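Local coordinates for prolyl 4-hydroxylase alpha subunit Fe(2+) 2OG dioxygenase domain-containing protein (Burkholderia ambifaria, PDB 3W20), which probably acts as a metal- and 2-oxoglutarate-dependent dioxygenase of the double-stranded beta-helix fold that oxidises N-substituted L-amino acids, at residues A[192-200]-A[240-248]; A[154-163]-A[200-210]. One frame throughout, in Å; residues are numbered along the deposited sequence.

Contact 1 (A[192-200]-A[240-248]); sequences GMVMWDNRP and FQSKNLHAI. With ZN (zinc ion), chain C.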
loop_
_atom_site.group_PDB
_atom_site.type_symbol
_atom_site.label_atom_id
_atom_site.label_comp_id
_atom_site.label_asym_id
_atom_site.label_seq_id
_atom_site.Cartn_x
_atom_site.Cartn_y
_atom_site.Cartn_z
ATOM N N GLY A 192 27.050 11.787 -17.396
ATOM C CA GLY A 192 25.831 11.620 -18.185
ATOM C C GLY A 192 25.408 10.172 -18.103
ATOM O O GLY A 192 25.531 9.578 -17.076
HETATM N N MSE A 193 24.879 9.640 -19.209
HETATM C CA MSE A 193 24.227 8.310 -19.245
HETATM C C MSE A 193 24.765 7.531 -20.400
HETATM O O MSE A 193 24.883 8.087 -21.522
HETATM C CB MSE A 193 22.690 8.488 -19.383
HETATM C CG MSE A 193 22.071 7.108 -19.258
HETATM SE SE MSE A 193 20.095 7.488 -19.420
HETATM C CE MSE A 193 19.655 6.206 -20.704
ATOM N N VAL A 194 25.058 6.268 -20.188
ATOM C CA VAL A 194 25.404 5.381 -21.284
ATOM C C VAL A 194 24.194 4.395 -21.437
ATOM O O VAL A 194 23.629 3.925 -20.446
ATOM C CB VAL A 194 26.673 4.604 -20.987
ATOM C CG1 VAL A 194 26.937 3.664 -22.125
ATOM C CG2 VAL A 194 27.805 5.636 -20.861
HETATM N N MSE A 195 23.821 4.099 -22.681
HETATM C CA MSE A 195 22.688 3.201 -22.937
HETATM C C MSE A 195 23.201 2.171 -23.972
HETATM O O MSE A 195 23.708 2.568 -25.072
HETATM C CB MSE A 195 21.469 4.062 -23.451
HETATM C CG MSE A 195 20.454 3.028 -23.849
HETATM SE SE MSE A 195 18.818 4.095 -24.372
HETATM C CE MSE A 195 19.194 4.822 -26.005
ATOM N N TRP A 196 23.125 0.847 -23.630
ATOM C CA TRP A 196 23.501 -0.156 -24.566
ATOM C C TRP A 196 22.352 -0.828 -25.312
ATOM O O TRP A 196 21.208 -0.886 -24.825
ATOM C CB TRP A 196 24.217 -1.269 -23.828
ATOM C CG TRP A 196 25.551 -0.874 -23.181
ATOM C CD1 TRP A 196 26.845 -1.054 -23.699
ATOM C CD2 TRP A 196 25.756 -0.269 -21.863
ATOM N NE1 TRP A 196 27.794 -0.610 -22.800
ATOM C CE2 TRP A 196 27.223 -0.158 -21.682
ATOM C CE3 TRP A 196 24.942 0.054 -20.821
ATOM C CZ2 TRP A 196 27.771 0.390 -20.526
ATOM C CZ3 TRP A 196 25.501 0.620 -19.662
ATOM C CH2 TRP A 196 26.891 0.732 -19.508
ATOM N N ASP A 197 22.678 -1.358 -26.508
ATOM C CA ASP A 197 21.743 -2.173 -27.289
ATOM C C ASP A 197 21.697 -3.597 -26.764
ATOM O O ASP A 197 22.180 -4.620 -27.368
ATOM C CB ASP A 197 22.097 -2.014 -28.785
ATOM C CG ASP A 197 21.298 -2.915 -29.665
ATOM O OD1 ASP A 197 20.140 -3.196 -29.320
ATOM O OD2 ASP A 197 21.891 -3.403 -30.655
ATOM N N ASN A 198 21.181 -3.688 -25.539
ATOM C CA ASN A 198 21.126 -4.949 -24.787
ATOM C C ASN A 198 19.913 -4.876 -23.863
ATOM O O ASN A 198 19.768 -3.904 -23.171
ATOM C CB ASN A 198 22.399 -5.150 -23.960
ATOM C CG ASN A 198 22.377 -6.435 -23.160
ATOM O OD1 ASN A 198 21.666 -6.553 -22.150
ATOM N ND2 ASN A 198 23.155 -7.447 -23.628
ATOM N N ARG A 199 19.026 -5.865 -23.952
ATOM C CA ARG A 199 17.794 -5.857 -23.070
ATOM C C ARG A 199 17.661 -7.085 -22.249
ATOM O O ARG A 199 17.161 -8.138 -22.713
ATOM C CB ARG A 199 16.523 -5.684 -23.962
ATOM C CG ARG A 199 16.430 -4.466 -24.811
ATOM C CD ARG A 199 15.011 -4.540 -25.552
ATOM N NE ARG A 199 14.745 -3.184 -25.676
ATOM C CZ ARG A 199 13.584 -2.586 -25.662
ATOM N NH1 ARG A 199 12.395 -3.193 -25.604
ATOM N NH2 ARG A 199 13.691 -1.333 -25.748
ATOM N N PRO A 200 18.194 -7.059 -21.044
ATOM C CA PRO A 200 18.136 -8.226 -20.168
ATOM C C PRO A 200 16.685 -8.716 -20.016
ATOM O O PRO A 200 15.773 -7.894 -19.977
ATOM C CB PRO A 200 18.646 -7.677 -18.829
ATOM C CG PRO A 200 19.438 -6.493 -19.190
ATOM C CD PRO A 200 18.787 -5.878 -20.397
ATOM N N PHE A 240 13.782 7.887 -22.976
ATOM C CA PHE A 240 14.433 6.778 -23.565
ATOM C C PHE A 240 13.719 5.472 -23.290
ATOM O O PHE A 240 12.889 5.385 -22.366
ATOM C CB PHE A 240 15.894 6.595 -23.023
ATOM C CG PHE A 240 15.968 6.349 -21.540
ATOM C CD1 PHE A 240 16.321 5.087 -21.027
ATOM C CD2 PHE A 240 15.751 7.408 -20.642
ATOM C CE1 PHE A 240 16.377 4.885 -19.622
ATOM C CE2 PHE A 240 15.800 7.207 -19.253
ATOM C CZ PHE A 240 16.140 5.967 -18.740
ATOM N N GLN A 241 14.084 4.459 -24.089
ATOM C CA GLN A 241 13.453 3.131 -23.858
ATOM C C GLN A 241 14.136 2.473 -22.673
ATOM O O GLN A 241 15.338 2.031 -22.729
ATOM C CB GLN A 241 13.475 2.251 -25.128
ATOM C CG GLN A 241 12.660 2.860 -26.221
ATOM C CD GLN A 241 12.341 1.816 -27.317
ATOM O OE1 GLN A 241 11.991 0.675 -26.987
ATOM N NE2 GLN A 241 12.459 2.176 -28.566
ATOM N N SER A 242 13.408 2.320 -21.540
ATOM C CA SER A 242 14.117 2.002 -20.310
ATOM C C SER A 242 14.474 0.504 -20.169
ATOM O O SER A 242 15.229 0.127 -19.270
ATOM C CB SER A 242 13.353 2.528 -19.092
ATOM O OG SER A 242 12.175 1.746 -18.860
ATOM N N LYS A 243 13.958 -0.347 -21.093
ATOM C CA LYS A 243 14.382 -1.760 -21.066
ATOM C C LYS A 243 15.858 -1.989 -21.525
ATOM O O LYS A 243 16.410 -3.088 -21.256
ATOM C CB LYS A 243 13.378 -2.581 -21.900
ATOM C CG LYS A 243 12.149 -2.818 -21.003
ATOM C CD LYS A 243 11.160 -3.703 -21.750
ATOM C CE LYS A 243 11.651 -5.089 -22.205
ATOM N NZ LYS A 243 12.191 -5.917 -21.040
ATOM N N ASN A 244 16.391 -1.018 -22.291
ATOM C CA ASN A 244 17.828 -1.073 -22.710
ATOM C C ASN A 244 18.657 -0.864 -21.472
ATOM O O ASN A 244 18.360 0.033 -20.666
ATOM C CB ASN A 244 18.097 0.026 -23.709
ATOM C CG ASN A 244 17.253 -0.117 -24.957
ATOM O OD1 ASN A 244 17.156 -1.141 -25.506
ATOM N ND2 ASN A 244 16.778 0.962 -25.453
ATOM N N LEU A 245 19.668 -1.711 -21.324
ATOM C CA LEU A 245 20.636 -1.505 -20.244
ATOM C C LEU A 245 21.213 -0.054 -20.271
ATOM O O LEU A 245 21.495 0.518 -21.333
ATOM C CB LEU A 245 21.720 -2.579 -20.410
ATOM C CG LEU A 245 22.465 -2.700 -19.107
ATOM C CD1 LEU A 245 21.696 -3.606 -18.170
ATOM C CD2 LEU A 245 23.859 -3.215 -19.452
ATOM N N HIS A 246 21.335 0.558 -19.092
ATOM C CA HIS A 246 21.969 1.888 -19.047
ATOM C C HIS A 246 22.558 2.212 -17.708
ATOM O O HIS A 246 22.185 1.588 -16.731
ATOM C CB HIS A 246 20.902 2.976 -19.373
ATOM C CG HIS A 246 19.647 2.919 -18.524
ATOM N ND1 HIS A 246 18.624 2.042 -18.760
ATOM C CD2 HIS A 246 19.259 3.724 -17.479
ATOM C CE1 HIS A 246 17.626 2.273 -17.842
ATOM N NE2 HIS A 246 18.011 3.340 -17.078
ATOM N N ALA A 247 23.352 3.286 -17.608
ATOM C CA ALA A 247 24.040 3.536 -16.327
ATOM C C ALA A 247 24.354 4.986 -16.303
ATOM O O ALA A 247 24.562 5.555 -17.367
ATOM C CB ALA A 247 25.340 2.705 -16.321
ATOM N N ILE A 248 24.363 5.603 -15.126
ATOM C CA ILE A 248 24.719 7.044 -14.992
ATOM C C ILE A 248 26.245 7.051 -14.585
ATOM O O ILE A 248 26.649 6.293 -13.695
ATOM C CB ILE A 248 23.867 7.764 -13.883
ATOM C CG1 ILE A 248 22.374 7.780 -14.229
ATOM C CG2 ILE A 248 24.305 9.220 -13.756
ATOM C CD1 ILE A 248 22.138 8.328 -15.638
HETATM ZN ZN ZN C . 16.912 3.489 -15.248
HETATM O O HOH W 1 17.926 -2.349 -28.094
HETATM O O HOH W 2 15.310 0.746 -27.693
HETATM O O HOH W 3 14.924 -5.287 -20.691
#
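Strand 193-196 pairs antiparallel with strand 246-248 in a buried contact of the double-stranded beta-helix, where Val-194 and Ala-247 form the hydrogen-bonded pair and His-246 carries a zinc ligand. The backbone pairing runs on past the strands, through Trp-196 N to Leu-245 O and Leu-245 N to Asn-198 O. On the face shared by Met-193, Met-195, His-246 and Ile-248, the selenomethionine Met-193 bends at chi3 (131°) and lays its CE over the face of the Phe-240 ring, 3.6 Å from the centroid, a CH-pi contact with SE also above the ring. Met-195 SE approaches the same ring obliquely. Trp-196 brings its CE3-CZ3 edge to Leu-245 CD2 (3.7 Å from CE3) and to Ala-247 CB, which lies on the face of Val-194. Beyond the strands, Arg-199 stretches across the turn 241-244: NE reaches Asn-244 OD1 (3.2 Å) from well above the amide plane, NH2 donates to Gln-241 OE1 (2.9 Å), and Lys-243 CB sits over the centre of the guanidinium. Lys-243 itself sends NZ to Asp-158 OD2 in a salt bridge. His-246 ND1 donates to Asn-244 O at 2.8 Å, almost straight (172°) and in the ring plane. That bond probably keeps the proton on ND1 and helps fix the ring's rotation, consistent with NE2 binding zinc at 2.1 Å.

Contact 2 (A[154-163]-A[200-210]); sequences PHCDDVSYGR and PESRAALDEMH. With ZN (zinc ion), chain C.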
loop_
_atom_site.group_PDB
_atom_site.type_symbol
_atom_site.label_atom_id
_atom_site.label_comp_id
_atom_site.label_asym_id
_atom_site.label_seq_id
_atom_site.Cartn_x
_atom_site.Cartn_y
_atom_site.Cartn_z
ATOM N N PRO A 154 24.854 -0.544 -13.879
ATOM C CA PRO A 154 24.049 -0.690 -15.102
ATOM C C PRO A 154 22.812 -1.501 -14.780
ATOM O O PRO A 154 22.902 -2.492 -14.090
ATOM C CB PRO A 154 24.961 -1.490 -16.056
ATOM C CG PRO A 154 26.336 -1.361 -15.488
ATOM C CD PRO A 154 26.083 -1.353 -13.995
ATOM N N HIS A 155 21.657 -1.039 -15.231
ATOM C CA HIS A 155 20.423 -1.715 -14.908
ATOM C C HIS A 155 19.476 -1.384 -16.046
ATOM O O HIS A 155 19.825 -0.638 -16.985
ATOM C CB HIS A 155 19.850 -1.197 -13.594
ATOM C CG HIS A 155 19.344 0.177 -13.712
ATOM N ND1 HIS A 155 20.153 1.212 -13.925
ATOM C CD2 HIS A 155 18.045 0.666 -13.774
ATOM C CE1 HIS A 155 19.430 2.329 -14.051
ATOM N NE2 HIS A 155 18.134 1.978 -14.012
ATOM N N CYS A 156 18.273 -1.959 -15.986
ATOM C CA CYS A 156 17.198 -1.564 -16.873
ATOM C C CYS A 156 15.960 -1.478 -16.007
ATOM O O CYS A 156 15.957 -1.977 -14.830
ATOM C CB CYS A 156 17.036 -2.502 -18.075
ATOM S SG CYS A 156 16.551 -4.154 -17.587
ATOM N N ASP A 157 14.995 -0.745 -16.490
ATOM C CA ASP A 157 13.773 -0.566 -15.780
ATOM C C ASP A 157 12.614 -1.178 -16.557
ATOM O O ASP A 157 12.369 -0.841 -17.728
ATOM C CB ASP A 157 13.487 0.902 -15.502
ATOM C CG ASP A 157 14.723 1.717 -14.966
ATOM O OD1 ASP A 157 14.969 1.730 -13.774
ATOM O OD2 ASP A 157 15.338 2.481 -15.724
ATOM N N ASP A 158 11.920 -2.106 -15.912
ATOM C CA ASP A 158 10.790 -2.771 -16.528
ATOM C C ASP A 158 9.874 -3.125 -15.345
ATOM O O ASP A 158 10.337 -3.763 -14.342
ATOM C CB ASP A 158 11.278 -4.076 -17.225
ATOM C CG ASP A 158 10.136 -4.882 -17.839
ATOM O OD1 ASP A 158 9.052 -5.008 -17.227
ATOM O OD2 ASP A 158 10.311 -5.433 -18.964
ATOM N N VAL A 159 8.615 -2.659 -15.445
ATOM C CA VAL A 159 7.637 -2.703 -14.367
ATOM C C VAL A 159 7.420 -4.175 -13.897
ATOM O O VAL A 159 7.062 -4.408 -12.727
ATOM C CB VAL A 159 6.314 -2.011 -14.805
ATOM C CG1 VAL A 159 5.514 -2.878 -15.747
ATOM C CG2 VAL A 159 5.462 -1.715 -13.578
ATOM N N SER A 160 7.654 -5.109 -14.798
ATOM C CA SER A 160 7.554 -6.529 -14.453
ATOM C C SER A 160 8.693 -7.214 -13.774
ATOM O O SER A 160 8.519 -8.387 -13.291
ATOM C CB SER A 160 7.112 -7.336 -15.679
ATOM O OG SER A 160 8.160 -7.511 -16.602
ATOM N N TYR A 161 9.814 -6.527 -13.659
ATOM C CA TYR A 161 11.019 -7.154 -13.161
ATOM C C TYR A 161 11.168 -7.190 -11.618
ATOM O O TYR A 161 12.143 -6.760 -11.077
ATOM C CB TYR A 161 12.252 -6.538 -13.809
ATOM C CG TYR A 161 12.473 -6.901 -15.251
ATOM C CD1 TYR A 161 11.517 -7.602 -15.987
ATOM C CD2 TYR A 161 13.648 -6.600 -15.861
ATOM C CE1 TYR A 161 11.716 -7.916 -17.301
ATOM C CE2 TYR A 161 13.884 -6.921 -17.171
ATOM C CZ TYR A 161 12.928 -7.587 -17.895
ATOM O OH TYR A 161 13.215 -7.873 -19.176
ATOM N N GLY A 162 10.191 -7.756 -10.954
ATOM C CA GLY A 162 10.350 -8.078 -9.508
ATOM C C GLY A 162 11.366 -9.196 -9.317
ATOM O O GLY A 162 11.407 -10.196 -10.095
ATOM N N ARG A 163 12.180 -9.056 -8.293
ATOM C CA ARG A 163 13.085 -10.160 -7.975
ATOM C C ARG A 163 12.341 -11.406 -7.549
ATOM O O ARG A 163 12.786 -12.520 -7.821
ATOM C CB ARG A 163 14.074 -9.720 -6.910
ATOM C CG ARG A 163 15.077 -10.783 -6.541
ATOM C CD ARG A 163 16.111 -10.107 -5.645
ATOM N NE ARG A 163 17.068 -9.288 -6.373
ATOM C CZ ARG A 163 17.665 -8.181 -5.901
ATOM N NH1 ARG A 163 17.486 -7.713 -4.658
ATOM N NH2 ARG A 163 18.547 -7.576 -6.665
ATOM N N PRO A 200 18.194 -7.059 -21.044
ATOM C CA PRO A 200 18.136 -8.226 -20.168
ATOM C C PRO A 200 16.685 -8.716 -20.016
ATOM O O PRO A 200 15.773 -7.894 -19.977
ATOM C CB PRO A 200 18.646 -7.677 -18.829
ATOM C CG PRO A 200 19.438 -6.493 -19.190
ATOM C CD PRO A 200 18.787 -5.878 -20.397
ATOM N N GLU A 201 16.479 -10.038 -20.026
ATOM C CA GLU A 201 15.134 -10.590 -20.026
ATOM C C GLU A 201 14.423 -10.639 -18.658
ATOM O O GLU A 201 13.223 -10.861 -18.612
ATOM C CB GLU A 201 15.119 -11.983 -20.682
ATOM C CG GLU A 201 15.490 -11.973 -22.172
ATOM C CD GLU A 201 15.922 -13.374 -22.662
ATOM O OE1 GLU A 201 16.043 -14.297 -21.818
ATOM O OE2 GLU A 201 16.154 -13.562 -23.873
ATOM N N SER A 202 15.099 -10.325 -17.560
ATOM C CA SER A 202 14.446 -10.514 -16.276
ATOM C C SER A 202 15.283 -9.888 -15.193
ATOM O O SER A 202 16.483 -9.520 -15.421
ATOM C CB SER A 202 14.264 -12.030 -16.010
ATOM O OG SER A 202 15.575 -12.588 -15.754
ATOM N N ARG A 203 14.693 -9.785 -13.981
ATOM C CA ARG A 203 15.452 -9.319 -12.842
ATOM C C ARG A 203 16.618 -10.326 -12.534
ATOM O O ARG A 203 17.715 -9.871 -12.224
ATOM C CB ARG A 203 14.576 -9.110 -11.608
ATOM C CG ARG A 203 15.416 -8.692 -10.397
ATOM C CD ARG A 203 16.124 -7.363 -10.550
ATOM N NE ARG A 203 15.122 -6.351 -10.719
ATOM C CZ ARG A 203 15.390 -5.087 -10.882
ATOM N NH1 ARG A 203 16.689 -4.649 -10.759
ATOM N NH2 ARG A 203 14.387 -4.277 -11.200
ATOM N N ALA A 204 16.373 -11.616 -12.621
ATOM C CA ALA A 204 17.415 -12.616 -12.399
ATOM C C ALA A 204 18.603 -12.386 -13.396
ATOM O O ALA A 204 19.773 -12.498 -13.005
ATOM C CB ALA A 204 16.829 -13.987 -12.568
ATOM N N ALA A 205 18.302 -12.120 -14.662
ATOM C CA ALA A 205 19.351 -11.798 -15.640
ATOM C C ALA A 205 20.136 -10.569 -15.240
ATOM O O ALA A 205 21.360 -10.610 -15.314
ATOM C CB ALA A 205 18.801 -11.697 -17.074
ATOM N N LEU A 206 19.479 -9.499 -14.739
ATOM C CA LEU A 206 20.240 -8.320 -14.315
ATOM C C LEU A 206 21.088 -8.656 -13.103
ATOM O O LEU A 206 22.227 -8.148 -12.978
ATOM C CB LEU A 206 19.352 -7.179 -13.840
ATOM C CG LEU A 206 18.664 -6.364 -14.876
ATOM C CD1 LEU A 206 17.669 -5.519 -14.109
ATOM C CD2 LEU A 206 19.725 -5.495 -15.537
ATOM N N ASP A 207 20.504 -9.490 -12.238
ATOM C CA ASP A 207 21.125 -9.827 -10.940
ATOM C C ASP A 207 22.375 -10.633 -11.280
ATOM O O ASP A 207 23.386 -10.451 -10.623
ATOM C CB ASP A 207 20.183 -10.675 -10.082
ATOM C CG ASP A 207 19.181 -9.845 -9.274
ATOM O OD1 ASP A 207 19.354 -8.616 -9.228
ATOM O OD2 ASP A 207 18.241 -10.429 -8.698
ATOM N N GLU A 208 22.329 -11.493 -12.305
ATOM C CA GLU A 208 23.544 -12.251 -12.680
ATOM C C GLU A 208 24.584 -11.283 -13.264
ATOM O O GLU A 208 25.820 -11.415 -13.039
ATOM C CB GLU A 208 23.246 -13.437 -13.604
ATOM C CG GLU A 208 24.470 -14.321 -13.838
ATOM C CD GLU A 208 24.187 -15.653 -14.532
ATOM O OE1 GLU A 208 23.069 -15.868 -15.056
ATOM O OE2 GLU A 208 25.119 -16.498 -14.566
HETATM N N MSE A 209 24.114 -10.285 -14.019
HETATM C CA MSE A 209 25.025 -9.357 -14.635
HETATM C C MSE A 209 25.752 -8.551 -13.595
HETATM O O MSE A 209 26.961 -8.299 -13.731
HETATM C CB MSE A 209 24.417 -8.434 -15.712
HETATM C CG MSE A 209 23.985 -9.307 -16.894
HETATM SE SE MSE A 209 22.598 -8.365 -18.038
HETATM C CE MSE A 209 23.661 -6.876 -17.923
ATOM N N HIS A 210 25.048 -8.152 -12.550
ATOM C CA HIS A 210 25.709 -7.499 -11.431
ATOM C C HIS A 210 26.830 -8.321 -10.793
ATOM O O HIS A 210 27.997 -7.855 -10.676
ATOM C CB HIS A 210 24.677 -7.117 -10.409
ATOM C CG HIS A 210 23.736 -6.011 -10.861
ATOM N ND1 HIS A 210 22.597 -5.724 -10.204
ATOM C CD2 HIS A 210 23.803 -5.113 -11.932
ATOM C CE1 HIS A 210 21.956 -4.707 -10.819
ATOM N NE2 HIS A 210 22.693 -4.334 -11.877
HETATM ZN ZN ZN C . 16.912 3.489 -15.248
#
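Tyr-161 reaches from the metal-binding loop 154-163 to the start of helix 203-216, whose first turns pack against the loop that carries the His-X-Asp motif of the double-stranded beta-helix fold. His-155 NE2 and Asp-157 OD2 bind zinc, and His-246 completes the protein ligands; His-155 ND1 is hydrogen-bonded to Ala-153 O. Neither metal-binding group touches the helix; the loop around them does. The Tyr-161 hydroxyl donates to Pro-200 O at 2.7 Å, in the carbonyl plane and on a lone pair. Its ring is sandwiched, with Ser-202 CA over the centre of one face in a CH-pi contact and Asp-158 CB over the other. The backbone carbonyl of Tyr-161 is taken by Arg-203, whose chain folds back at chi2 and chi3 (63° and 62°) to bring NE within 3.0 Å of Tyr-161 O; NH2 adds a weak second bond to the same oxygen. Asp-158 OD1 accepts from Ser-160 N, closing an Asx turn, and from Ser-160 OG, while OD2 also meets Ser-173. At the helix start, Ser-202 is the N-cap, its OG accepting from Ala-205 N. One turn on from Arg-203, Asp-207 is gripped side-on by Arg-163 of the loop in a salt bridge, NE to OD2 and NH2 to OD1 (2.9 Å), with the guanidinium and carboxylate planes 40° apart. Among these polar ties Leu-206 adds the apolar contact, CD1 lying 3.9 Å from Cys-156 SG and CD2 against the backbone of His-155 and Cys-156. Two turns into the helix, His-210 NE2 donates to Pro-154 O at 2.9 Å, the oxygen lying in the imidazole plane and Leu-206 O over one face of that ring.

The zinc joins contact 1 to contact 2: His-246 from 240-248 meets His-155 and Asp-157 from 154-163, with His-246 NE2 3.1 Å from Asp-157 OD2, so the three-residue metal site needs both. The contacts' centres lie 12 Å apart. Pro-200 belongs to both, where the chain leaves strand 193-196 for helix 203-216. Two polar ties join the contacts beside the metal: Ser-242 OG probably hydrogen-bonds Asp-157 O at 2.8 Å, and Lys-243 NZ lies 2.8 Å from Asp-158 OD2. The turn thereby reaches both the zinc ligand Asp-157, through its backbone, and the next residue. The side chain of His-155 is about 8 Å from that of Tyr-143, which binds 2-oxoglutarate, absent from this chain.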